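Local atomic coordinates of hypothetical glycoside hydrolase (Parabacteroides distasonis, PDB entry 3TAW), a protein that is of unknown function but belongs to the glycoside hydrolase-like proteins that adopt the five-bladed beta-propeller fold of their clan. Residues S180-L185 with A193-K198; P250-K255 with E325-Y330; P121-T126 with Y131-T136; L145-S150 with I217-L222. All coordinates share one frame; numbering follows the deposited sequence.

Contact 1. Residues S180-L185 with A193-K198. With EDO (1,2-ethanediol), chain Q; EDO (1,2-ethanediol), chain S.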
loop_
_atom_site.group_PDB
_atom_site.type_symbol
_atom_site.label_atom_id
_atom_site.label_comp_id
_atom_site.label_asym_id
_atom_site.label_seq_id
_atom_site.Cartn_x
_atom_site.Cartn_y
_atom_site.Cartn_z
ATOM N N SER A 180 -3.101 -0.350 6.044
ATOM C CA SER A 180 -1.844 -0.782 6.659
ATOM C C SER A 180 -2.154 -1.568 7.924
ATOM O O SER A 180 -2.416 -0.980 8.984
ATOM C CB SER A 180 -1.018 0.461 7.024
ATOM O OG SER A 180 -0.763 1.220 5.858
ATOM N N LEU A 181 -2.141 -2.895 7.809
ATOM C CA LEU A 181 -2.324 -3.768 8.957
ATOM C C LEU A 181 -1.131 -3.648 9.906
ATOM O O LEU A 181 0.018 -3.469 9.488
ATOM C CB LEU A 181 -2.433 -5.231 8.522
ATOM C CG LEU A 181 -3.826 -5.737 8.215
ATOM C CD1 LEU A 181 -4.409 -4.997 7.050
ATOM C CD2 LEU A 181 -3.702 -7.251 7.933
ATOM N N VAL A 182 -1.404 -3.783 11.185
ATOM C CA VAL A 182 -0.326 -3.805 12.169
ATOM C C VAL A 182 0.367 -5.179 12.174
ATOM O O VAL A 182 -0.281 -6.220 12.264
ATOM C CB VAL A 182 -0.818 -3.400 13.559
ATOM C CG1 VAL A 182 0.282 -3.616 14.597
ATOM C CG2 VAL A 182 -1.242 -1.912 13.558
ATOM N N THR A 183 1.696 -5.122 12.067
ATOM C CA THR A 183 2.586 -6.272 12.071
ATOM C C THR A 183 3.657 -6.028 13.133
ATOM O O THR A 183 3.815 -4.911 13.631
ATOM C CB THR A 183 3.307 -6.459 10.711
ATOM O OG1 THR A 183 4.236 -5.380 10.497
ATOM C CG2 THR A 183 2.299 -6.561 9.552
ATOM N N THR A 184 4.422 -7.069 13.432
ATOM C CA THR A 184 5.616 -6.929 14.240
ATOM C C THR A 184 6.645 -7.952 13.784
ATOM O O THR A 184 6.302 -8.820 12.999
ATOM C CB THR A 184 5.306 -7.096 15.740
ATOM O OG1 THR A 184 6.368 -6.528 16.526
ATOM C CG2 THR A 184 5.090 -8.562 16.109
ATOM N N LEU A 185 7.889 -7.823 14.254
ATOM C CA LEU A 185 8.903 -8.820 13.958
ATOM C C LEU A 185 9.122 -9.694 15.168
ATOM O O LEU A 185 9.345 -9.202 16.286
ATOM C CB LEU A 185 10.205 -8.171 13.480
ATOM C CG LEU A 185 10.192 -7.957 11.964
ATOM C CD1 LEU A 185 9.257 -6.830 11.581
ATOM C CD2 LEU A 185 11.601 -7.762 11.373
ATOM N N ALA A 193 0.058 -8.676 13.906
ATOM C CA ALA A 193 0.094 -8.593 15.360
ATOM C C ALA A 193 -1.179 -7.976 15.870
ATOM O O ALA A 193 -1.553 -6.874 15.425
ATOM C CB ALA A 193 1.269 -7.726 15.787
ATOM N N LYS A 194 -1.811 -8.635 16.832
ATOM C CA LYS A 194 -2.966 -8.041 17.520
ATOM C C LYS A 194 -2.524 -6.915 18.432
ATOM O O LYS A 194 -1.412 -6.933 18.966
ATOM C CB LYS A 194 -3.703 -9.097 18.358
ATOM C CG LYS A 194 -4.406 -10.134 17.514
ATOM C CD LYS A 194 -5.030 -11.225 18.379
ATOM C CE LYS A 194 -5.917 -12.158 17.563
ATOM N NZ LYS A 194 -6.544 -13.159 18.483
ATOM N N VAL A 195 -3.418 -5.939 18.603
ATOM C CA VAL A 195 -3.241 -4.853 19.538
ATOM C C VAL A 195 -4.451 -4.892 20.456
ATOM O O VAL A 195 -5.606 -4.833 19.988
ATOM C CB VAL A 195 -3.132 -3.485 18.824
ATOM C CG1 VAL A 195 -2.914 -2.359 19.874
ATOM C CG2 VAL A 195 -2.007 -3.518 17.758
ATOM N N ASN A 196 -4.191 -5.049 21.755
ATOM C CA ASN A 196 -5.269 -5.208 22.730
ATOM C C ASN A 196 -6.282 -6.290 22.338
ATOM O O ASN A 196 -7.483 -6.112 22.466
ATOM C CB ASN A 196 -5.949 -3.856 22.966
ATOM C CG ASN A 196 -5.004 -2.847 23.587
ATOM O OD1 ASN A 196 -4.203 -3.191 24.487
ATOM N ND2 ASN A 196 -5.082 -1.603 23.128
ATOM N N GLY A 197 -5.768 -7.406 21.826
ATOM C CA GLY A 197 -6.580 -8.575 21.500
ATOM C C GLY A 197 -7.325 -8.552 20.170
ATOM O O GLY A 197 -8.079 -9.472 19.890
ATOM N N LYS A 198 -7.172 -7.489 19.386
ATOM C CA LYS A 198 -7.845 -7.349 18.098
ATOM C C LYS A 198 -6.829 -7.103 16.998
ATOM O O LYS A 198 -5.795 -6.498 17.232
ATOM C CB LYS A 198 -8.830 -6.170 18.100
ATOM C CG LYS A 198 -10.018 -6.373 19.064
ATOM C CD LYS A 198 -11.315 -5.830 18.472
ATOM C CE LYS A 198 -12.553 -6.289 19.263
ATOM N NZ LYS A 198 -13.688 -6.695 18.340
HETATM C C1 EDO Q . -8.124 -2.624 19.656
HETATM O O1 EDO Q . -9.318 -1.951 20.090
HETATM C C2 EDO Q . -6.916 -1.705 19.819
HETATM O O2 EDO Q . -6.909 -1.001 21.076
HETATM C C1 EDO S . -1.162 -3.952 23.338
HETATM O O1 EDO S . -1.569 -5.197 22.746
HETATM C C2 EDO S . 0.333 -3.744 23.144
HETATM O O2 EDO S . 0.621 -3.658 21.741
#

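Contact 2. Residues P250-K255 with E325-Y330. With EDO (1,2-ethanediol), chain I.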
loop_
_atom_site.group_PDB
_atom_site.type_symbol
_atom_site.label_atom_id
_atom_site.label_comp_id
_atom_site.label_asym_id
_atom_site.label_seq_id
_atom_site.Cartn_x
_atom_site.Cartn_y
_atom_site.Cartn_z
ATOM N N PRO A 250 2.194 -2.069 5.379
ATOM C CA PRO A 250 1.796 -2.431 6.733
ATOM C C PRO A 250 2.611 -1.730 7.830
ATOM O O PRO A 250 3.829 -1.461 7.663
ATOM C CB PRO A 250 2.011 -3.950 6.767
ATOM C CG PRO A 250 1.819 -4.368 5.331
ATOM C CD PRO A 250 2.477 -3.261 4.561
ATOM N N ALA A 251 1.914 -1.395 8.913
ATOM C CA ALA A 251 2.506 -0.742 10.064
ATOM C C ALA A 251 3.323 -1.754 10.858
ATOM O O ALA A 251 3.070 -2.966 10.791
ATOM C CB ALA A 251 1.413 -0.137 10.957
ATOM N N ILE A 252 4.282 -1.231 11.626
ATOM C CA ILE A 252 5.233 -2.039 12.385
ATOM C C ILE A 252 5.224 -1.681 13.870
ATOM O O ILE A 252 5.612 -0.569 14.248
ATOM C CB ILE A 252 6.671 -1.893 11.851
ATOM C CG1 ILE A 252 6.715 -2.238 10.359
ATOM C CG2 ILE A 252 7.601 -2.824 12.613
ATOM C CD1 ILE A 252 8.089 -2.138 9.718
ATOM N N LEU A 253 4.824 -2.646 14.696
ATOM C CA LEU A 253 4.769 -2.494 16.149
ATOM C C LEU A 253 6.169 -2.711 16.692
ATOM O O LEU A 253 6.691 -3.818 16.596
ATOM C CB LEU A 253 3.799 -3.519 16.746
ATOM C CG LEU A 253 3.766 -3.748 18.249
ATOM C CD1 LEU A 253 3.401 -2.478 18.951
ATOM C CD2 LEU A 253 2.765 -4.904 18.590
ATOM N N THR A 254 6.771 -1.662 17.246
ATOM C CA THR A 254 8.096 -1.745 17.845
ATOM C C THR A 254 7.963 -1.434 19.325
ATOM O O THR A 254 6.895 -1.006 19.792
ATOM C CB THR A 254 9.100 -0.738 17.200
ATOM O OG1 THR A 254 8.788 0.595 17.626
ATOM C CG2 THR A 254 9.085 -0.789 15.624
ATOM N N LYS A 255 9.052 -1.620 20.079
ATOM C CA LYS A 255 9.046 -1.215 21.501
ATOM C C LYS A 255 8.798 0.277 21.709
ATOM O O LYS A 255 8.339 0.702 22.801
ATOM C CB LYS A 255 10.375 -1.594 22.166
ATOM C CG LYS A 255 10.585 -3.081 22.278
ATOM C CD LYS A 255 9.609 -3.748 23.229
ATOM C CE LYS A 255 9.734 -5.254 23.176
ATOM N NZ LYS A 255 8.697 -5.941 23.998
ATOM N N GLU A 325 4.629 1.432 -0.369
ATOM C CA GLU A 325 3.517 0.472 -0.283
ATOM C C GLU A 325 3.877 -0.969 0.053
ATOM O O GLU A 325 3.004 -1.728 0.488
ATOM C CB GLU A 325 2.732 0.536 -1.606
ATOM C CG GLU A 325 1.412 -0.245 -1.622
ATOM C CD GLU A 325 0.524 0.108 -2.826
ATOM O OE1 GLU A 325 0.686 1.207 -3.392
ATOM O OE2 GLU A 325 -0.338 -0.730 -3.231
ATOM N N GLY A 326 5.133 -1.364 -0.197
ATOM C CA GLY A 326 5.649 -2.695 0.129
ATOM C C GLY A 326 6.913 -2.564 0.982
ATOM O O GLY A 326 7.752 -1.712 0.732
ATOM N N LEU A 327 7.048 -3.402 2.002
ATOM C CA LEU A 327 8.176 -3.314 2.929
ATOM C C LEU A 327 8.461 -4.687 3.512
ATOM O O LEU A 327 7.551 -5.312 4.072
ATOM C CB LEU A 327 7.872 -2.307 4.037
ATOM C CG LEU A 327 8.958 -2.118 5.095
ATOM C CD1 LEU A 327 10.307 -1.651 4.463
ATOM C CD2 LEU A 327 8.471 -1.124 6.185
ATOM N N VAL A 328 9.686 -5.171 3.326
ATOM C CA VAL A 328 10.097 -6.463 3.861
ATOM C C VAL A 328 11.463 -6.370 4.539
ATOM O O VAL A 328 12.299 -5.539 4.173
ATOM C CB VAL A 328 10.148 -7.579 2.778
ATOM C CG1 VAL A 328 8.746 -7.855 2.207
ATOM C CG2 VAL A 328 11.150 -7.225 1.645
ATOM N N TYR A 329 11.683 -7.252 5.512
ATOM C CA TYR A 329 12.965 -7.429 6.163
ATOM C C TYR A 329 13.542 -8.746 5.647
ATOM O O TYR A 329 12.992 -9.825 5.922
ATOM C CB TYR A 329 12.767 -7.492 7.676
ATOM C CG TYR A 329 14.060 -7.536 8.418
ATOM C CD1 TYR A 329 14.880 -6.425 8.459
ATOM C CD2 TYR A 329 14.490 -8.703 9.044
ATOM C CE1 TYR A 329 16.090 -6.448 9.130
ATOM C CE2 TYR A 329 15.697 -8.734 9.722
ATOM C CZ TYR A 329 16.490 -7.610 9.743
ATOM O OH TYR A 329 17.691 -7.615 10.408
ATOM N N TYR A 330 14.624 -8.657 4.880
ATOM C CA TYR A 330 15.148 -9.810 4.114
ATOM C C TYR A 330 16.661 -9.722 4.118
ATOM O O TYR A 330 17.210 -8.648 3.898
ATOM C CB TYR A 330 14.640 -9.738 2.683
ATOM C CG TYR A 330 14.922 -10.948 1.832
ATOM C CD1 TYR A 330 14.193 -12.106 1.993
ATOM C CD2 TYR A 330 15.879 -10.907 0.828
ATOM C CE1 TYR A 330 14.428 -13.234 1.195
ATOM C CE2 TYR A 330 16.118 -12.003 0.009
ATOM C CZ TYR A 330 15.399 -13.174 0.197
ATOM O OH TYR A 330 15.634 -14.298 -0.597
HETATM C C1 EDO I . 5.028 -7.947 4.454
HETATM O O1 EDO I . 4.908 -9.311 4.908
HETATM C C2 EDO I . 4.910 -6.948 5.618
HETATM O O2 EDO I . 5.135 -5.572 5.219
#

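Contact 3. Residues P121-T126 with Y131-T136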
loop_
_atom_site.group_PDB
_atom_site.type_symbol
_atom_site.label_atom_id
_atom_site.label_comp_id
_atom_site.label_asym_id
_atom_site.label_seq_id
_atom_site.Cartn_x
_atom_site.Cartn_y
_atom_site.Cartn_z
ATOM N N PRO A 121 -2.409 -2.849 -3.800
ATOM C CA PRO A 121 -2.352 -3.941 -2.816
ATOM C C PRO A 121 -1.406 -3.633 -1.644
ATOM O O PRO A 121 -0.395 -2.943 -1.816
ATOM C CB PRO A 121 -1.779 -5.072 -3.621
ATOM C CG PRO A 121 -0.891 -4.417 -4.626
ATOM C CD PRO A 121 -1.641 -3.179 -5.027
ATOM N N ARG A 122 -1.758 -4.127 -0.466
ATOM C CA ARG A 122 -0.810 -4.327 0.622
ATOM C C ARG A 122 -0.982 -5.746 1.107
ATOM O O ARG A 122 -2.112 -6.259 1.196
ATOM C CB ARG A 122 -1.055 -3.395 1.830
ATOM C CG ARG A 122 -0.557 -1.992 1.687
ATOM C CD ARG A 122 -1.558 -1.141 1.006
ATOM N NE ARG A 122 -1.249 0.301 1.015
ATOM C CZ ARG A 122 -1.704 1.136 0.091
ATOM N NH1 ARG A 122 -2.479 0.683 -0.872
ATOM N NH2 ARG A 122 -1.383 2.421 0.113
ATOM N N ILE A 123 0.135 -6.367 1.460
ATOM C CA ILE A 123 0.147 -7.738 1.951
ATOM C C ILE A 123 0.830 -7.811 3.298
ATOM O O ILE A 123 1.879 -7.210 3.494
ATOM C CB ILE A 123 0.881 -8.683 0.993
ATOM C CG1 ILE A 123 0.148 -8.713 -0.357
ATOM C CG2 ILE A 123 1.010 -10.114 1.592
ATOM C CD1 ILE A 123 0.933 -9.387 -1.457
ATOM N N ALA A 124 0.248 -8.590 4.201
ATOM C CA ALA A 124 0.933 -9.015 5.420
ATOM C C ALA A 124 0.564 -10.472 5.684
ATOM O O ALA A 124 -0.407 -10.995 5.118
ATOM C CB ALA A 124 0.571 -8.143 6.642
HETATM N N MSE A 125 1.343 -11.117 6.531
HETATM C CA MSE A 125 1.178 -12.561 6.765
HETATM C C MSE A 125 0.910 -12.873 8.229
HETATM O O MSE A 125 1.565 -12.316 9.101
HETATM C CB MSE A 125 2.438 -13.311 6.337
HETATM C CG MSE A 125 2.245 -14.791 6.270
HETATM SE SE MSE A 125 3.969 -15.724 6.088
HETATM C CE MSE A 125 4.650 -15.422 7.918
ATOM N N THR A 126 -0.015 -13.793 8.500
ATOM C CA THR A 126 -0.255 -14.250 9.878
ATOM C C THR A 126 0.825 -15.211 10.331
ATOM O O THR A 126 1.607 -15.705 9.515
ATOM C CB THR A 126 -1.610 -14.944 10.038
ATOM O OG1 THR A 126 -1.608 -16.166 9.299
ATOM C CG2 THR A 126 -2.730 -14.043 9.545
ATOM N N TYR A 131 -1.497 -15.269 3.985
ATOM C CA TYR A 131 -1.272 -13.958 3.400
ATOM C C TYR A 131 -2.604 -13.238 3.294
ATOM O O TYR A 131 -3.590 -13.775 2.738
ATOM C CB TYR A 131 -0.553 -14.042 2.052
ATOM C CG TYR A 131 0.825 -14.631 2.187
ATOM C CD1 TYR A 131 1.899 -13.825 2.538
ATOM C CD2 TYR A 131 1.056 -16.006 2.036
ATOM C CE1 TYR A 131 3.166 -14.333 2.704
ATOM C CE2 TYR A 131 2.339 -16.533 2.189
ATOM C CZ TYR A 131 3.398 -15.695 2.515
ATOM O OH TYR A 131 4.678 -16.215 2.700
ATOM N N VAL A 132 -2.623 -12.008 3.806
ATOM C CA VAL A 132 -3.825 -11.196 3.846
ATOM C C VAL A 132 -3.581 -9.975 2.941
ATOM O O VAL A 132 -2.703 -9.169 3.211
ATOM C CB VAL A 132 -4.180 -10.721 5.272
ATOM C CG1 VAL A 132 -5.471 -9.868 5.252
ATOM C CG2 VAL A 132 -4.319 -11.954 6.218
ATOM N N LEU A 133 -4.362 -9.903 1.867
ATOM C CA LEU A 133 -4.258 -8.892 0.837
ATOM C C LEU A 133 -5.391 -7.902 1.001
ATOM O O LEU A 133 -6.569 -8.289 1.002
ATOM C CB LEU A 133 -4.344 -9.582 -0.535
ATOM C CG LEU A 133 -4.423 -8.717 -1.785
ATOM C CD1 LEU A 133 -3.193 -7.809 -1.938
ATOM C CD2 LEU A 133 -4.613 -9.625 -3.038
ATOM N N LEU A 134 -5.013 -6.627 1.191
ATOM C CA LEU A 134 -5.936 -5.509 1.267
ATOM C C LEU A 134 -5.707 -4.694 0.025
ATOM O O LEU A 134 -4.569 -4.311 -0.267
ATOM C CB LEU A 134 -5.661 -4.645 2.497
ATOM C CG LEU A 134 -6.354 -5.059 3.808
ATOM C CD1 LEU A 134 -7.860 -4.678 3.807
ATOM C CD2 LEU A 134 -6.144 -6.517 4.139
ATOM N N TYR A 135 -6.784 -4.441 -0.730
ATOM C CA TYR A 135 -6.684 -3.810 -2.044
ATOM C C TYR A 135 -7.950 -3.031 -2.352
ATOM O O TYR A 135 -8.938 -3.124 -1.621
ATOM C CB TYR A 135 -6.448 -4.875 -3.135
ATOM C CG TYR A 135 -7.625 -5.812 -3.355
ATOM C CD1 TYR A 135 -7.850 -6.894 -2.518
ATOM C CD2 TYR A 135 -8.496 -5.629 -4.430
ATOM C CE1 TYR A 135 -8.937 -7.754 -2.710
ATOM C CE2 TYR A 135 -9.567 -6.492 -4.650
ATOM C CZ TYR A 135 -9.781 -7.546 -3.792
ATOM O OH TYR A 135 -10.811 -8.401 -4.032
ATOM N N THR A 136 -7.898 -2.237 -3.414
ATOM C CA THR A 136 -9.040 -1.439 -3.827
ATOM C C THR A 136 -9.768 -2.108 -4.982
ATOM O O THR A 136 -9.150 -2.470 -5.986
ATOM C CB THR A 136 -8.601 -0.066 -4.343
ATOM O OG1 THR A 136 -7.709 0.537 -3.408
ATOM C CG2 THR A 136 -9.841 0.848 -4.602
HETATM O O HOH W 1 -2.462 -6.291 3.994
#

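Contact 4. Residues L145-S150 with I217-L222. With EDO (1,2-ethanediol), chain K.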
loop_
_atom_site.group_PDB
_atom_site.type_symbol
_atom_site.label_atom_id
_atom_site.label_comp_id
_atom_site.label_asym_id
_atom_site.label_seq_id
_atom_site.Cartn_x
_atom_site.Cartn_y
_atom_site.Cartn_z
ATOM N N LEU A 145 -12.239 -0.729 -0.316
ATOM C CA LEU A 145 -11.208 -1.553 0.299
ATOM C C LEU A 145 -11.760 -2.962 0.487
ATOM O O LEU A 145 -12.814 -3.140 1.111
ATOM C CB LEU A 145 -10.841 -0.942 1.653
ATOM C CG LEU A 145 -9.685 -1.514 2.432
ATOM C CD1 LEU A 145 -8.334 -1.368 1.654
ATOM C CD2 LEU A 145 -9.644 -0.807 3.789
ATOM N N ALA A 146 -11.034 -3.962 0.008
ATOM C CA ALA A 146 -11.490 -5.343 0.083
ATOM C C ALA A 146 -10.356 -6.257 0.536
ATOM O O ALA A 146 -9.183 -5.870 0.544
ATOM C CB ALA A 146 -12.077 -5.789 -1.293
ATOM N N VAL A 147 -10.727 -7.467 0.926
ATOM C CA VAL A 147 -9.812 -8.429 1.520
ATOM C C VAL A 147 -9.787 -9.746 0.750
ATOM O O VAL A 147 -10.836 -10.263 0.345
ATOM C CB VAL A 147 -10.225 -8.747 2.976
ATOM C CG1 VAL A 147 -9.188 -9.667 3.655
ATOM C CG2 VAL A 147 -10.409 -7.435 3.803
ATOM N N ALA A 148 -8.593 -10.297 0.562
ATOM C CA ALA A 148 -8.455 -11.642 0.043
ATOM C C ALA A 148 -7.357 -12.344 0.813
ATOM O O ALA A 148 -6.447 -11.687 1.363
ATOM C CB ALA A 148 -8.182 -11.617 -1.510
ATOM N N THR A 149 -7.462 -13.669 0.919
ATOM C CA THR A 149 -6.443 -14.456 1.589
ATOM C C THR A 149 -5.946 -15.647 0.747
ATOM O O THR A 149 -6.652 -16.139 -0.145
ATOM C CB THR A 149 -6.883 -14.961 2.985
ATOM O OG1 THR A 149 -7.855 -16.005 2.849
ATOM C CG2 THR A 149 -7.477 -13.811 3.842
ATOM N N SER A 150 -4.727 -16.085 1.044
ATOM C CA SER A 150 -4.121 -17.244 0.379
ATOM C C SER A 150 -2.987 -17.783 1.229
ATOM O O SER A 150 -2.488 -17.092 2.114
ATOM C CB SER A 150 -3.564 -16.883 -1.005
ATOM O OG SER A 150 -2.434 -16.037 -0.896
ATOM N N ILE A 217 -11.146 -10.346 8.121
ATOM C CA ILE A 217 -11.927 -10.117 6.899
ATOM C C ILE A 217 -13.025 -9.082 7.075
ATOM O O ILE A 217 -13.201 -8.261 6.189
ATOM C CB ILE A 217 -12.470 -11.422 6.241
ATOM C CG1 ILE A 217 -13.357 -12.217 7.199
ATOM C CG2 ILE A 217 -11.316 -12.266 5.767
ATOM C CD1 ILE A 217 -14.138 -13.332 6.528
ATOM N N ASP A 218 -13.727 -9.095 8.209
ATOM C CA ASP A 218 -14.727 -8.092 8.513
ATOM C C ASP A 218 -14.102 -7.091 9.488
ATOM O O ASP A 218 -13.665 -7.463 10.601
ATOM C CB ASP A 218 -15.948 -8.730 9.144
ATOM C CG ASP A 218 -16.593 -9.755 8.241
ATOM O OD1 ASP A 218 -16.942 -9.417 7.080
ATOM O OD2 ASP A 218 -16.703 -10.909 8.683
ATOM N N TRP A 219 -14.058 -5.840 9.053
ATOM C CA TRP A 219 -13.401 -4.772 9.792
ATOM C C TRP A 219 -14.411 -3.731 10.231
ATOM O O TRP A 219 -15.327 -3.419 9.480
ATOM C CB TRP A 219 -12.319 -4.124 8.920
ATOM C CG TRP A 219 -11.191 -5.062 8.659
ATOM C CD1 TRP A 219 -11.126 -6.026 7.693
ATOM C CD2 TRP A 219 -9.953 -5.146 9.390
ATOM N NE1 TRP A 219 -9.936 -6.717 7.789
ATOM C CE2 TRP A 219 -9.198 -6.192 8.811
ATOM C CE3 TRP A 219 -9.407 -4.431 10.460
ATOM C CZ2 TRP A 219 -7.929 -6.546 9.278
ATOM C CZ3 TRP A 219 -8.145 -4.801 10.929
ATOM C CH2 TRP A 219 -7.435 -5.841 10.337
ATOM N N ASP A 220 -14.212 -3.201 11.443
ATOM C CA ASP A 220 -15.049 -2.148 12.018
ATOM C C ASP A 220 -14.247 -0.852 12.110
ATOM O O ASP A 220 -13.316 -0.735 12.925
ATOM C CB ASP A 220 -15.515 -2.535 13.420
ATOM C CG ASP A 220 -16.391 -3.778 13.430
ATOM O OD1 ASP A 220 -17.280 -3.913 12.552
ATOM O OD2 ASP A 220 -16.213 -4.589 14.367
ATOM N N PRO A 221 -14.600 0.136 11.285
ATOM C CA PRO A 221 -13.933 1.441 11.352
ATOM C C PRO A 221 -14.145 2.101 12.698
ATOM O O PRO A 221 -15.241 1.999 13.268
ATOM C CB PRO A 221 -14.619 2.237 10.250
ATOM C CG PRO A 221 -15.038 1.206 9.286
ATOM C CD PRO A 221 -15.542 0.080 10.160
ATOM N N LEU A 222 -13.107 2.742 13.212
ATOM C CA LEU A 222 -13.228 3.479 14.456
ATOM C C LEU A 222 -14.059 4.735 14.209
ATOM O O LEU A 222 -13.862 5.432 13.211
ATOM C CB LEU A 222 -11.854 3.852 14.974
ATOM C CG LEU A 222 -11.160 2.830 15.872
ATOM C CD1 LEU A 222 -11.282 1.424 15.394
ATOM C CD2 LEU A 222 -9.729 3.238 16.161
HETATM C C1 EDO K . -16.386 0.351 1.984
HETATM O O1 EDO K . -15.888 1.012 0.837
HETATM C C2 EDO K . -16.131 -1.162 2.030
HETATM O O2 EDO K . -14.842 -1.582 2.482
#

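Contact 1. Residues S180-L185 with A193-K198
Val182 and Ala193 are joined by one backbone hydrogen bond, from Ala193 N to Val182 O at 3.0 Å. The N-H points almost straight at the oxygen (172°), but the nitrogen stands out of the carbonyl plane by 32°. Val182 is also backbone-bonded to Phe200 of strand 199-203, the strand that follows the loop.

The remaining cross-contacts are van der Waals contacts of side chains. Val182 sends CG1 anti to its own nitrogen (chi1 172°), and this methyl meets Val195 CG2 at 3.9 Å, the two side chains crossing at about a right angle. The same CG1 lies 3.8 Å from Ala193 O. On Thr184 it is the methyl that faces the loop, with CG2 3.9 Å from Ala193 CB, while OG1 is hydrogen-bonded to Leu253 O in the adjoining strand. Ala193 CB is thereby packed against the strand while its N-H is bonded to it.

Polar contacts within the loop shape its far end. Val195 N bonds to Lys198 O at 2.8 Å and Lys198 N to Val195 O at 3.1 Å, closing a turn with Asn196 and Gly197 at its corners. Two ethanediol molecules sit here: Asn196 N donates to O1 of one at 2.8 Å, and Asn196 ND2 to O2 of the other, also at 2.8 Å. Asn196 ND2 has a further partner in Asn291 O.

Strands 189-192 and 199-203 both pair with strand 179-186 of a propeller blade, and the chain passes from one to the other through this type I' hairpin turn.

Contact 2. Residues P250-K255 with E325-Y330
The pyrrolidine ring of Pro250 approaches Glu325 only through its CD atom, 4.4 Å from Glu325 O. A 1,2-ethanediol lies against the CB-CG-CD part of that ring, its O2 at 3.5 Å from Pro250 CG. The ring of Tyr329 takes no part across the contact; it meets Trp334 with planes inclined at about 55°, and Trp334 also touches both Ile252 and Leu327.

The two segments lie on the first strands of successive blades of the beta-propeller, 244-254 and 322-330. They belong to separate sheets, and no hydrogen bond passes between them. At the point of nearest backbone approach, Pro250 CA and Leu327 CA are still 7.5 Å apart, so the blades are bridged by side chains here.

The bridge is carried by Ile252 and Leu327, whose CA-CB bonds both point across. Leu327 extends CG anti to its backbone nitrogen (chi1 179°) and presents CD2. Ile252 is stretched along CG1, with chi2 at 180°, and brings its terminal CD1 to 3.7 Å from Leu327 CD2. The contact is thus methyl to methyl at the ends of two branches that cross at about a right angle, and all the touching residues are buried.

Further back along 325-330, Glu325 and Gly326 both face Tyr337 in a classic beta bulge. The CA-CB bond of Glu325 is directed away from 250-255. The ethanediol, probably from the crystallisation liquor, lies at the junction: it is bonded to Thr56 OG1, and its O2 donates a hydrogen bond to Leu327 O at 2.7 Å.

Contact 3. Residues P121-T126 with Y131-T136
A beta hairpin of strands 117-125 and 131-138 brings Arg122 opposite Leu134 and Ala124 opposite Val132 as antiparallel hydrogen-bonded pairs. Arg122 N donates to Leu134 O at 2.8 Å and Leu134 N returns to Arg122 O at 2.9 Å. In the second pair Val132 N reaches Ala124 O at 2.8 Å, while the reverse bond, Ala124 N to Val132 O, is longer at 3.2 Å. A water donates to Val132 O and, weakly, to Arg122 O.

Within the propeller this hairpin forms the first two strands of a four-stranded blade, and strand 49-58 of another blade packs on the face that carries Ile123, Met125, Tyr131 and Leu133. There the selenomethionine Met125 lies over the Tyr131 ring: CG is 3.9 Å from the centroid and 19° off the normal, a CH-pi contact, whereas SE stands obliquely near the hydroxyl end as a Met-aromatic contact. Ile123 CG2 comes to the ring edge, 3.9 Å from Tyr131 CD1. Tyr131 OH is bonded to Ile57 O, which fixes the ring's far end. Leu133, with CG anti to its nitrogen (chi1 173°), brings CD1 to 3.5 Å from Pro121 CB.

On the other face, the Arg122 guanidinium binds Gly248 O through NE and Cys247 O through NH2.

Contact 4. Residues L145-S150 with I217-L222
Val147 faces Ile217 and Trp219 at the interface of two neighbouring blades of the propeller. Strand 143-150 is the third strand of its four-stranded antiparallel sheet, whereas 217-222 leads from a loop into the short strand 220-221 at the edge of the following sheet. Backbone bonds tie Val147 to Phe159 and Gly160 within its own blade; none joins it to 217-222, and the nearest alpha carbons, those of Val147 and Ile217, are 6.0 Å apart.

The van der Waals contacts fan out from the two methyls of Val147. With chi1 at -175°, CG1 lies anti to the backbone nitrogen and meets Ile217 CG2 at 4.0 Å, the side chains crossing at about a right angle. Ile217 is modelled in two conformers, so this distance describes one of them. The other methyl, CG2, is turned to the indole of Trp219, obliquely and against the pyrrole part: NE1 is 4.1 Å and CD1 4.2 Å away. It also lies 3.8 Å from Ile217 O, so a single methyl touches both the main-chain carbonyl oxygen and the indole.

Polar interactions hold the partners from outside the pair. Ile217 N and Asp218 N both bond to Asn215 OD1, Asp218 OD1 forms a salt bridge with Lys165, and Trp219 NE1 makes a weak hydrogen bond to Leu216 O, so the nitrogen beside Val147 has a partner of its own. At Leu145 a 1,2-ethanediol is held by Glu174 O, Thr176 OG1 and Phe163 N as well, and its O2 donates to Leu145 O at 2.9 Å.

Overall arrangement
Contact 3 and segment 145-150 of contact 4 share a blade: Tyr135 O accepts a probable hydrogen bond from Ala146 N at 2.8 Å, and the centres of the two contacts lie about 9 Å apart. Contact 1 touches both, through Leu181 CD1 against Leu134 CD2 (3.7 Å) and Leu181 CG near Trp219 CH2 (4.2 Å). It is also stitched to contact 2, where Thr183 OG1 and Ala251 O are 2.7 Å apart. Contacts 2 and 3 meet where Pro250 CG lies 3.4 Å from Ile123 O, whereas contacts 2 and 4 remain about 9 Å apart at their nearest atoms. The magnesium ion, bound at Asn355 and Phe356, is about 10 Å from the Thr184 side chain.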